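Side-chain contacts in glycerol dehydrogenase (Schizosaccharomyces pombe, PDB 1TA9), which oxidises glycerol to dihydroxyacetone with NAD(+), probably using a catalytic zinc ion, and takes part in the assimilation of glycerol: residues Glu353-Leu358 with Lys415-Tyr420; Ala316-Met321 with Gly334-Tyr339. One frame throughout, in Å; residues are numbered along the deposited sequence.

Contact 1. Residues Glu353-Leu358 with Lys415-Tyr420; sequences EDFNNL and KAVDSY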
loop_
_atom_site.group_PDB
_atom_site.type_symbol
_atom_site.label_atom_id
_atom_site.label_comp_id
_atom_site.label_asym_id
_atom_site.label_seq_id
_atom_site.Cartn_x
_atom_site.Cartn_y
_atom_site.Cartn_z
ATOM N N GLU B 353 3.366 12.811 -17.821
ATOM C CA GLU B 353 4.043 12.678 -16.528
ATOM C C GLU B 353 5.252 11.747 -16.612
ATOM O O GLU B 353 6.297 12.025 -16.028
ATOM C CB GLU B 353 3.075 12.166 -15.455
ATOM C CG GLU B 353 2.085 13.215 -14.966
ATOM C CD GLU B 353 2.764 14.386 -14.263
ATOM O OE1 GLU B 353 3.393 14.167 -13.203
ATOM O OE2 GLU B 353 2.668 15.528 -14.769
ATOM N N ASP B 354 5.109 10.643 -17.338
ATOM C CA ASP B 354 6.206 9.691 -17.490
ATOM C C ASP B 354 7.331 10.267 -18.340
ATOM O O ASP B 354 8.505 9.969 -18.116
ATOM C CB ASP B 354 5.687 8.390 -18.091
ATOM C CG ASP B 354 4.748 7.671 -17.156
ATOM O OD1 ASP B 354 3.561 7.506 -17.504
ATOM O OD2 ASP B 354 5.204 7.282 -16.060
ATOM N N PHE B 355 6.976 11.090 -19.322
ATOM C CA PHE B 355 7.995 11.727 -20.147
ATOM C C PHE B 355 8.775 12.661 -19.226
ATOM O O PHE B 355 10.006 12.673 -19.239
ATOM C CB PHE B 355 7.350 12.523 -21.291
ATOM C CG PHE B 355 8.300 13.462 -22.001
ATOM C CD1 PHE B 355 8.613 14.705 -21.454
ATOM C CD2 PHE B 355 8.881 13.100 -23.214
ATOM C CE1 PHE B 355 9.492 15.576 -22.105
ATOM C CE2 PHE B 355 9.760 13.961 -23.873
ATOM C CZ PHE B 355 10.066 15.201 -23.317
ATOM N N ASN B 356 8.054 13.429 -18.415
ATOM C CA ASN B 356 8.690 14.368 -17.498
ATOM C C ASN B 356 9.646 13.693 -16.524
ATOM O O ASN B 356 10.700 14.240 -16.202
ATOM C CB ASN B 356 7.640 15.157 -16.710
ATOM C CG ASN B 356 6.899 16.160 -17.572
ATOM O OD1 ASN B 356 7.338 16.489 -18.674
ATOM N ND2 ASN B 356 5.779 16.659 -17.070
ATOM N N ASN B 357 9.288 12.509 -16.048
ATOM C CA ASN B 357 10.160 11.813 -15.115
ATOM C C ASN B 357 11.511 11.499 -15.753
ATOM O O ASN B 357 12.552 11.613 -15.101
ATOM C CB ASN B 357 9.493 10.533 -14.604
ATOM C CG ASN B 357 8.347 10.819 -13.649
ATOM O OD1 ASN B 357 8.315 11.863 -12.998
ATOM N ND2 ASN B 357 7.412 9.884 -13.546
ATOM N N LEU B 358 11.505 11.118 -17.025
ATOM C CA LEU B 358 12.756 10.801 -17.712
ATOM C C LEU B 358 13.504 12.074 -18.097
ATOM O O LEU B 358 14.712 12.173 -17.898
ATOM C CB LEU B 358 12.484 9.956 -18.961
ATOM C CG LEU B 358 13.705 9.461 -19.751
ATOM C CD1 LEU B 358 14.622 8.641 -18.848
ATOM C CD2 LEU B 358 13.230 8.619 -20.933
ATOM N N LYS B 415 10.038 17.662 -32.559
ATOM C CA LYS B 415 9.588 18.975 -32.113
ATOM C C LYS B 415 8.762 18.866 -30.837
ATOM O O LYS B 415 8.812 19.747 -29.985
ATOM C CB LYS B 415 8.769 19.665 -33.209
ATOM C CG LYS B 415 9.633 20.199 -34.350
ATOM C CD LYS B 415 8.815 20.912 -35.420
ATOM C CE LYS B 415 8.031 19.929 -36.277
ATOM N NZ LYS B 415 7.380 20.606 -37.449
ATOM N N ALA B 416 8.005 17.781 -30.705
ATOM C CA ALA B 416 7.186 17.578 -29.517
ATOM C C ALA B 416 8.084 17.490 -28.285
ATOM O O ALA B 416 7.793 18.090 -27.253
ATOM C CB ALA B 416 6.355 16.308 -29.661
ATOM N N VAL B 417 9.178 16.737 -28.389
ATOM C CA VAL B 417 10.101 16.624 -27.264
ATOM C C VAL B 417 10.533 18.028 -26.831
ATOM O O VAL B 417 10.516 18.362 -25.648
ATOM C CB VAL B 417 11.363 15.809 -27.646
ATOM C CG1 VAL B 417 12.406 15.916 -26.538
ATOM C CG2 VAL B 417 10.990 14.344 -27.881
ATOM N N ASP B 418 10.906 18.855 -27.800
ATOM C CA ASP B 418 11.344 20.217 -27.504
ATOM C C ASP B 418 10.292 21.006 -26.721
ATOM O O ASP B 418 10.612 21.649 -25.721
ATOM C CB ASP B 418 11.686 20.947 -28.799
ATOM C CG ASP B 418 12.252 22.328 -28.552
ATOM O OD1 ASP B 418 13.321 22.432 -27.909
ATOM O OD2 ASP B 418 11.623 23.308 -29.002
ATOM N N SER B 419 9.040 20.958 -27.168
ATOM C CA SER B 419 7.973 21.675 -26.473
ATOM C C SER B 419 7.694 21.091 -25.085
ATOM O O SER B 419 7.459 21.835 -24.130
ATOM C CB SER B 419 6.688 21.654 -27.301
ATOM O OG SER B 419 6.846 22.382 -28.507
ATOM N N TYR B 420 7.695 19.765 -24.979
ATOM C CA TYR B 420 7.447 19.107 -23.695
ATOM C C TYR B 420 8.526 19.503 -22.681
ATOM O O TYR B 420 8.227 19.848 -21.536
ATOM C CB TYR B 420 7.468 17.575 -23.850
ATOM C CG TYR B 420 6.323 16.942 -24.623
ATOM C CD1 TYR B 420 5.365 17.710 -25.284
ATOM C CD2 TYR B 420 6.229 15.554 -24.717
ATOM C CE1 TYR B 420 4.331 17.100 -26.030
ATOM C CE2 TYR B 420 5.211 14.936 -25.455
ATOM C CZ TYR B 420 4.269 15.710 -26.108
ATOM O OH TYR B 420 3.279 15.084 -26.839
HETATM O O HOH W 1 6.229 18.667 -20.153
#
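F355 and Y420 meet as a T-shaped (edge-to-face) pair, the tyrosine ring presenting its edge to one face of the phenylalanine. Their planes stand at 88° and the ring centroids are 5.2 Å apart. Y420 CD2 sits over the middle of the F355 ring, 3.8 Å above its plane, while Y420 CB lies above the same face, displaced to its CE1 side, 3.3 Å from F355 CE1. The phenyl group reaches this place because its CG is anti to the backbone N (chi1 167°), which carries the ring out toward helix 407-428. There the far corner of the ring, CZ, also touches V417 CG1 at 4.0 Å. Beside the rings a water molecule joins the two helices by donating to N356 OD1 (2.9 Å) and to the backbone carbonyl Y420 O (2.7 Å). Were F355 replaced by an alanine, the edge of Y420 would probably lose its aromatic face and a gap would open beside V417. Beyond the pair, V417 packs on L342 of helix 333-347, and Y420 lies against S277 of the second subunit. Across these segments the contact is thus buried, apolar and aromatic, with one water giving Y420 O a link to N356 OD1.

Contact 2. Residues Ala316-Met321 with Gly334-Tyr339; sequences AIHNGM and GEKVAY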
loop_
_atom_site.group_PDB
_atom_site.type_symbol
_atom_site.label_atom_id
_atom_site.label_comp_id
_atom_site.label_asym_id
_atom_site.label_seq_id
_atom_site.Cartn_x
_atom_site.Cartn_y
_atom_site.Cartn_z
ATOM N N ALA B 316 18.106 5.016 -33.963
ATOM C CA ALA B 316 17.796 5.313 -35.356
ATOM C C ALA B 316 17.665 6.833 -35.483
ATOM O O ALA B 316 18.111 7.435 -36.464
ATOM C CB ALA B 316 16.498 4.628 -35.760
ATOM N N ILE B 317 17.056 7.450 -34.474
ATOM C CA ILE B 317 16.877 8.896 -34.459
ATOM C C ILE B 317 18.233 9.579 -34.316
ATOM O O ILE B 317 18.479 10.620 -34.929
ATOM C CB ILE B 317 15.935 9.318 -33.314
ATOM C CG1 ILE B 317 14.546 8.730 -33.572
ATOM C CG2 ILE B 317 15.862 10.837 -33.218
ATOM C CD1 ILE B 317 13.602 8.832 -32.408
ATOM N N HIS B 318 19.111 8.988 -33.509
ATOM C CA HIS B 318 20.453 9.531 -33.329
ATOM C C HIS B 318 21.158 9.567 -34.684
ATOM O O HIS B 318 21.810 10.554 -35.027
ATOM C CB HIS B 318 21.252 8.670 -32.344
ATOM C CG HIS B 318 22.738 8.752 -32.531
ATOM N ND1 HIS B 318 23.396 8.094 -33.548
ATOM C CD2 HIS B 318 23.692 9.418 -31.837
ATOM C CE1 HIS B 318 24.690 8.349 -33.473
ATOM N NE2 HIS B 318 24.897 9.149 -32.443
ATOM N N ASN B 319 21.012 8.492 -35.455
ATOM C CA ASN B 319 21.640 8.413 -36.771
ATOM C C ASN B 319 21.027 9.420 -37.741
ATOM O O ASN B 319 21.729 9.997 -38.570
ATOM C CB ASN B 319 21.516 6.997 -37.341
ATOM C CG ASN B 319 22.261 5.970 -36.510
ATOM O OD1 ASN B 319 23.237 6.296 -35.835
ATOM N ND2 ASN B 319 21.817 4.723 -36.570
ATOM N N GLY B 320 19.719 9.631 -37.632
ATOM C CA GLY B 320 19.062 10.587 -38.506
ATOM C C GLY B 320 19.519 12.007 -38.212
ATOM O O GLY B 320 19.718 12.807 -39.127
ATOM N N MET B 321 19.687 12.314 -36.926
ATOM C CA MET B 321 20.119 13.641 -36.480
ATOM C C MET B 321 21.467 14.047 -37.057
ATOM O O MET B 321 21.684 15.211 -37.392
ATOM C CB MET B 321 20.228 13.685 -34.956
ATOM C CG MET B 321 18.917 13.652 -34.200
ATOM S SD MET B 321 19.226 13.647 -32.412
ATOM C CE MET B 321 18.809 11.966 -31.992
ATOM N N GLY B 334 26.238 10.004 -26.735
ATOM C CA GLY B 334 25.222 9.928 -25.700
ATOM C C GLY B 334 24.321 11.146 -25.585
ATOM O O GLY B 334 23.163 11.033 -25.175
ATOM N N GLU B 335 24.845 12.317 -25.925
ATOM C CA GLU B 335 24.057 13.540 -25.852
ATOM C C GLU B 335 22.944 13.463 -26.887
ATOM O O GLU B 335 21.816 13.884 -26.636
ATOM C CB GLU B 335 24.967 14.754 -26.081
ATOM C CG GLU B 335 26.169 14.726 -25.130
ATOM C CD GLU B 335 27.163 15.855 -25.336
ATOM O OE1 GLU B 335 27.316 16.321 -26.484
ATOM O OE2 GLU B 335 27.812 16.253 -24.345
ATOM N N LYS B 336 23.259 12.904 -28.048
ATOM C CA LYS B 336 22.267 12.755 -29.101
ATOM C C LYS B 336 21.308 11.611 -28.766
ATOM O O LYS B 336 20.100 11.731 -28.961
ATOM C CB LYS B 336 22.959 12.491 -30.446
ATOM C CG LYS B 336 23.687 13.713 -31.010
ATOM C CD LYS B 336 24.425 13.400 -32.312
ATOM C CE LYS B 336 25.598 12.458 -32.086
ATOM N NZ LYS B 336 26.381 12.222 -33.336
ATOM N N VAL B 337 21.845 10.509 -28.250
ATOM C CA VAL B 337 21.015 9.355 -27.903
ATOM C C VAL B 337 19.977 9.691 -26.836
ATOM O O VAL B 337 18.843 9.209 -26.887
ATOM C CB VAL B 337 21.875 8.167 -27.408
ATOM C CG1 VAL B 337 20.977 7.095 -26.785
ATOM C CG2 VAL B 337 22.645 7.564 -28.573
ATOM N N ALA B 338 20.368 10.505 -25.863
ATOM C CA ALA B 338 19.448 10.893 -24.802
ATOM C C ALA B 338 18.246 11.614 -25.414
ATOM O O ALA B 338 17.099 11.300 -25.091
ATOM C CB ALA B 338 20.154 11.790 -23.798
ATOM N N TYR B 339 18.501 12.577 -26.297
ATOM C CA TYR B 339 17.400 13.295 -26.931
ATOM C C TYR B 339 16.571 12.295 -27.737
ATOM O O TYR B 339 15.342 12.330 -27.710
ATOM C CB TYR B 339 17.919 14.399 -27.859
ATOM C CG TYR B 339 16.838 15.373 -28.285
ATOM C CD1 TYR B 339 16.565 16.514 -27.532
ATOM C CD2 TYR B 339 16.050 15.125 -29.413
ATOM C CE1 TYR B 339 15.533 17.391 -27.889
ATOM C CE2 TYR B 339 15.011 15.992 -29.774
ATOM C CZ TYR B 339 14.760 17.120 -29.009
ATOM O OH TYR B 339 13.730 17.968 -29.358
HETATM O O HOH W 2 27.753 10.209 -32.522
#
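H318 lies against the side chain of K336, whose aliphatic part runs past the CD2 and NE2 corner of the imidazole. K336 CB is 3.5 Å from H318 CD2, and farther along the lysine K336 CE is 3.4 Å from H318 NE2. V337 adds a methyl group on the same helix, CG2 lying 3.9 Å from H318 CD2. One turn on, M321 brings its terminal methyl against the main chain of the opposing helix, with M321 CE 3.3 Å from K336 O; a bend at chi3 (-107°) turns that methyl toward K336 O. A water lying in the imidazole plane links the two polar ends, accepting from K336 NZ at 2.6 Å and hydrogen-bonded to H318 NE2 at 3.0 Å.

The other ring nitrogen fixes the rotation of the imidazole: H318 ND1 donates to N319 OD1 (2.9 Å), which lies almost exactly in the ring plane, although the donor stands above the amide's carbonyl plane. N319 is held in turn through its ND2 by E396. The H318 ring also makes an edge-to-face pair with H333, and V337 packs on H315 and D232. D232, H315 and H333 are the protein ligands of the bound zinc ion, so H318 and V337 belong to its second shell. The segments 316-321 and 334-339 cross at 120°, and helices 313-322 and 333-347, on which they lie, each carry a zinc-binding histidine near the start, as part of the helical metal-binding domain characteristic of iron-containing alcohol dehydrogenases.

Overall arrangement
Both contacts belong to the helical part of the chain and lie on the same side of its centre, their own centres about 15 Å apart. They follow in series: contact 2 joins helices 313-322 and 333-347, and contact 1 then joins the next helix, 352-364, to the much later helix 407-428. Y339 ties them together, with its CZ 3.6 Å from V417 CG1 and its hydroxyl hydrogen-bonded to I414 O. Helix 333-347 begins at the zinc ligand H333 and packs on helix 407-428 farther along. Together the contacts lead from the metal centre toward helix 407-428, which meets the second subunit.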